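Local coordinates for protein glutathione s-transferase S2 (Nilaparvata lugens, PDB 5H5L) that probably catalyses the transfer of glutathione to electrophilic substrates as a sigma-class glutathione transferase, and is also known as a prostaglandin D synthase, at residues B[111-114]-B[115-118]; B[119-122]-B[123-127]. One frame throughout, in Å; residues are numbered along the deposited sequence.

Overall arrangement
Interactions 1 and 2 lie end to end on helix 111-139 of the all-helical C-terminal domain, their centres about 12 Å apart. Interaction 1, at the start of the helix, is a surface contact with none of its residues buried; interaction 2 reaches further into the fold, where Leu-121 and Val-126 are buried. The hydrogen bonding changes on the way: residues 111-118 keep a regular alpha-helical pattern, whereas 119-127 open into a wider pi-type turn before Pro-127. The side chains change too, from lysines and their carbonyl contacts in interaction 1 to apolar packing on one face and two neighbouring glutamate carboxylates of like charge on another in interaction 2.

Interaction 1: residues B[111-114]-B[115-118]; sequences EATK and KKLE
Consecutive i to i+4 backbone hydrogen bonds, from the N-H groups of Lys-115, Lys-116, Leu-117 and Glu-118 to the carbonyls of Glu-111, Ala-112, Thr-113 and Lys-114, make the first turns of helix 111-139 regular alpha-helix. One of them is short, with Leu-117 N 2.7 Å from Thr-113 O. The same two residues meet loosely through their side chains: CG2 of Thr-113 comes within 4.3 Å of CD1 of Leu-117, which also packs on Lys-104 and Trp-105 of helix 82-106. The threonine hydroxyl has its partner in Asp-110, just before the helix, and bonds to that carboxylate. Lys-116 runs back toward the helix start. Its chi1 of -74° puts CG near the carbonyl of Ala-112, and a bend at chi3 (-117°) returns CE to 3.6 Å from Ala-112 O. NZ ends 4.2 Å from OG1 of Thr-113, a neighbour rather than a bonded partner. With CG beside its own backbone N (chi1 -71°), Lys-115 sets that carbon 3.4 Å from Glu-111 O; the chain then bends at chi2, and NZ remains 6.6 Å from OE1 of Glu-111. Two polar ends serve contacts beyond this turn: the extended Lys-114 makes a cation-pi interaction with Trp-105, and OE2 of Glu-118 accepts a hydrogen bond from NE1 of Trp-167. The backbone bonds are therefore what ties this turn together, with lysine methylenes lying against its carbonyls. Glu-111 and Lys-115 could contribute at most a weak electrostatic attraction, while Lys-114, Leu-117 and Glu-118 join the helix start to the rest of the domain.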
loop_
_atom_site.group_PDB
_atom_site.type_symbol
_atom_site.label_atom_id
_atom_site.label_comp_id
_atom_site.label_asym_id
_atom_site.label_seq_id
_atom_site.Cartn_x
_atom_site.Cartn_y
_atom_site.Cartn_z
ATOM N N GLU B 111 1.460 -28.703 -4.297
ATOM C CA GLU B 111 0.070 -28.706 -4.741
ATOM C C GLU B 111 -0.901 -28.896 -3.586
ATOM O O GLU B 111 -1.968 -28.270 -3.563
ATOM C CB GLU B 111 -0.140 -29.791 -5.788
ATOM C CG GLU B 111 0.625 -29.527 -7.044
ATOM C CD GLU B 111 0.073 -28.334 -7.793
ATOM O OE1 GLU B 111 -0.996 -27.831 -7.380
ATOM O OE2 GLU B 111 0.697 -27.901 -8.784
ATOM N N ALA B 112 -0.569 -29.766 -2.630
ATOM C CA ALA B 112 -1.493 -30.041 -1.535
ATOM C C ALA B 112 -1.598 -28.851 -0.585
ATOM O O ALA B 112 -2.691 -28.536 -0.107
ATOM C CB ALA B 112 -1.062 -31.286 -0.768
ATOM N N THR B 113 -0.470 -28.217 -0.255
ATOM C CA THR B 113 -0.524 -26.973 0.505
ATOM C C THR B 113 -1.399 -25.960 -0.216
ATOM O O THR B 113 -2.320 -25.384 0.371
ATOM C CB THR B 113 0.885 -26.429 0.701
ATOM O OG1 THR B 113 1.663 -27.433 1.346
ATOM C CG2 THR B 113 0.900 -25.157 1.578
ATOM N N LYS B 114 -1.155 -25.786 -1.516
ATOM C CA LYS B 114 -1.911 -24.849 -2.335
ATOM C C LYS B 114 -3.404 -25.091 -2.259
ATOM O O LYS B 114 -4.194 -24.134 -2.188
ATOM C CB LYS B 114 -1.427 -24.961 -3.767
ATOM C CG LYS B 114 -2.177 -24.098 -4.738
ATOM C CD LYS B 114 -1.406 -24.048 -6.040
ATOM C CE LYS B 114 -1.938 -23.024 -6.989
ATOM N NZ LYS B 114 -1.152 -23.041 -8.230
ATOM N N LYS B 115 -3.819 -26.362 -2.318
ATOM C CA LYS B 115 -5.220 -26.685 -2.120
ATOM C C LYS B 115 -5.674 -26.258 -0.737
ATOM O O LYS B 115 -6.818 -25.824 -0.551
ATOM C CB LYS B 115 -5.446 -28.189 -2.322
ATOM C CG LYS B 115 -5.334 -28.622 -3.754
ATOM C CD LYS B 115 -6.591 -28.328 -4.538
ATOM C CE LYS B 115 -6.372 -28.643 -6.003
ATOM N NZ LYS B 115 -7.578 -28.506 -6.846
ATOM N N LYS B 116 -4.804 -26.395 0.258
ATOM C CA LYS B 116 -5.195 -25.974 1.595
ATOM C C LYS B 116 -5.317 -24.455 1.664
ATOM O O LYS B 116 -6.231 -23.936 2.304
ATOM C CB LYS B 116 -4.202 -26.484 2.633
ATOM C CG LYS B 116 -4.321 -28.000 2.912
ATOM C CD LYS B 116 -3.295 -28.483 3.964
ATOM C CE LYS B 116 -2.290 -29.502 3.386
ATOM N NZ LYS B 116 -0.907 -29.375 3.971
ATOM N N LEU B 117 -4.412 -23.730 1.013
ATOM C CA LEU B 117 -4.533 -22.273 0.985
ATOM C C LEU B 117 -5.828 -21.855 0.313
ATOM O O LEU B 117 -6.567 -21.019 0.837
ATOM C CB LEU B 117 -3.335 -21.657 0.270
ATOM C CG LEU B 117 -2.006 -21.852 1.009
ATOM C CD1 LEU B 117 -0.837 -21.459 0.114
ATOM C CD2 LEU B 117 -1.989 -21.083 2.294
ATOM N N GLU B 118 -6.139 -22.455 -0.838
ATOM C CA GLU B 118 -7.365 -22.112 -1.553
ATOM C C GLU B 118 -8.605 -22.365 -0.705
ATOM O O GLU B 118 -9.559 -21.580 -0.748
ATOM C CB GLU B 118 -7.447 -22.893 -2.858
ATOM C CG GLU B 118 -8.724 -22.638 -3.643
ATOM C CD GLU B 118 -8.914 -23.588 -4.807
ATOM O OE1 GLU B 118 -8.463 -24.751 -4.722
ATOM O OE2 GLU B 118 -9.532 -23.169 -5.808
#

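Interaction 2: residues B[119-122]-B[123-127]; sequences ETLL and NETVP
A pi-type turn widens helix 111-139 at residues 123-125, and Thr-120 O is its pivot, gripped by both Glu-124 N at 2.8 Å and Thr-125 N at 3.0 Å. This one acceptor takes both an i to i+4 and an i to i+5 bond, the two donors reaching it from opposite faces of the carbonyl plane. Upstream, Asn-123 N still binds Glu-119 O in the alpha pattern; downstream, Val-126 N binds Leu-121 O through a nearly straight N-H...O angle of 174°. Just beyond the wide turn comes Pro-127, which has no N-H to offer. The next i to i+5 acceptor, Leu-122 O, instead faces CD of the proline ring at 3.4 Å, and the helix kinks here, as proline commonly causes.

Around this break the side chains differ by face. On the buried face, CD1 of Leu-121 touches CG2 of Val-126 at 4.0 Å. The valine rotamer sets that methyl beside its own backbone N and presses it to 3.2 Å from Leu-121 O. Trp-167 covers the leucine, and Phe-98 of helix 82-106 packs on Val-126 and Thr-125. On the outer face, OE2 of Glu-119 approaches OE2 of Glu-124 to 3.8 Å with the carboxylate planes turned 72° apart. Two negative charges so close would repel, and one of the pair might take up a proton more readily than an isolated glutamate. OE1 of Glu-124 rests near the methyl of Thr-120, 3.5 Å from CG2. The side chains of Asn-123 and Glu-119 cross at about a right angle, with ND2 of Asn-123 4.0 Å from CG of Glu-119.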
loop_
_atom_site.group_PDB
_atom_site.type_symbol
_atom_site.label_atom_id
_atom_site.label_comp_id
_atom_site.label_asym_id
_atom_site.label_seq_id
_atom_site.Cartn_x
_atom_site.Cartn_y
_atom_site.Cartn_z
ATOM N N GLU B 119 -8.628 -23.465 0.057
ATOM C CA GLU B 119 -9.755 -23.732 0.942
ATOM C C GLU B 119 -9.896 -22.631 1.987
ATOM O O GLU B 119 -10.995 -22.113 2.232
ATOM C CB GLU B 119 -9.571 -25.084 1.634
ATOM C CG GLU B 119 -10.515 -25.323 2.840
ATOM C CD GLU B 119 -9.899 -24.951 4.208
ATOM O OE1 GLU B 119 -8.660 -25.084 4.377
ATOM O OE2 GLU B 119 -10.663 -24.541 5.124
ATOM N N THR B 120 -8.803 -22.313 2.672
ATOM C CA THR B 120 -8.857 -21.228 3.652
ATOM C C THR B 120 -9.275 -19.926 2.976
ATOM O O THR B 120 -10.144 -19.202 3.475
ATOM C CB THR B 120 -7.500 -21.085 4.334
ATOM O OG1 THR B 120 -7.172 -22.315 4.994
ATOM C CG2 THR B 120 -7.498 -19.934 5.357
ATOM N N LEU B 121 -8.670 -19.635 1.818
ATOM C CA LEU B 121 -9.011 -18.448 1.046
ATOM C C LEU B 121 -10.504 -18.403 0.736
ATOM O O LEU B 121 -11.191 -17.418 1.025
ATOM C CB LEU B 121 -8.179 -18.448 -0.235
ATOM C CG LEU B 121 -8.437 -17.357 -1.248
ATOM C CD1 LEU B 121 -8.219 -15.949 -0.607
ATOM C CD2 LEU B 121 -7.471 -17.618 -2.403
ATOM N N LEU B 122 -11.047 -19.484 0.190
ATOM C CA LEU B 122 -12.434 -19.422 -0.241
ATOM C C LEU B 122 -13.420 -19.471 0.925
ATOM O O LEU B 122 -14.453 -18.803 0.876
ATOM C CB LEU B 122 -12.712 -20.546 -1.235
ATOM C CG LEU B 122 -12.071 -20.418 -2.598
ATOM C CD1 LEU B 122 -12.220 -21.713 -3.399
ATOM C CD2 LEU B 122 -12.724 -19.249 -3.319
ATOM N N ASN B 123 -13.135 -20.208 1.990
ATOM C CA ASN B 123 -14.139 -20.356 3.037
ATOM C C ASN B 123 -13.893 -19.522 4.296
ATOM O O ASN B 123 -14.810 -19.399 5.104
ATOM C CB ASN B 123 -14.282 -21.837 3.418
ATOM C CG ASN B 123 -14.448 -22.752 2.186
ATOM O OD1 ASN B 123 -14.793 -22.298 1.094
ATOM N ND2 ASN B 123 -14.240 -24.044 2.380
ATOM N N GLU B 124 -12.718 -18.916 4.474
ATOM C CA GLU B 124 -12.520 -17.986 5.582
ATOM C C GLU B 124 -12.124 -16.582 5.135
ATOM O O GLU B 124 -12.802 -15.603 5.497
ATOM C CB GLU B 124 -11.489 -18.587 6.544
ATOM C CG GLU B 124 -12.141 -19.660 7.485
ATOM C CD GLU B 124 -11.545 -21.050 7.332
ATOM O OE1 GLU B 124 -10.318 -21.148 7.107
ATOM O OE2 GLU B 124 -12.302 -22.043 7.440
ATOM N N THR B 125 -11.104 -16.451 4.285
ATOM C CA THR B 125 -10.567 -15.130 3.974
ATOM C C THR B 125 -11.529 -14.291 3.138
ATOM O O THR B 125 -11.771 -13.120 3.453
ATOM C CB THR B 125 -9.240 -15.269 3.256
ATOM O OG1 THR B 125 -8.392 -16.104 4.039
ATOM C CG2 THR B 125 -8.564 -13.906 3.088
ATOM N N VAL B 126 -12.004 -14.829 2.018
ATOM C CA VAL B 126 -12.968 -14.105 1.200
ATOM C C VAL B 126 -14.203 -13.696 1.999
ATOM O O VAL B 126 -14.557 -12.509 1.977
ATOM C CB VAL B 126 -13.317 -14.931 -0.053
ATOM C CG1 VAL B 126 -14.461 -14.308 -0.799
ATOM C CG2 VAL B 126 -12.102 -15.069 -0.938
ATOM N N PRO B 127 -14.893 -14.592 2.715
ATOM C CA PRO B 127 -16.025 -14.100 3.517
ATOM C C PRO B 127 -15.637 -13.010 4.515
ATOM O O PRO B 127 -16.382 -12.026 4.694
ATOM C CB PRO B 127 -16.533 -15.369 4.228
ATOM C CG PRO B 127 -16.053 -16.497 3.417
ATOM C CD PRO B 127 -14.754 -16.057 2.804
#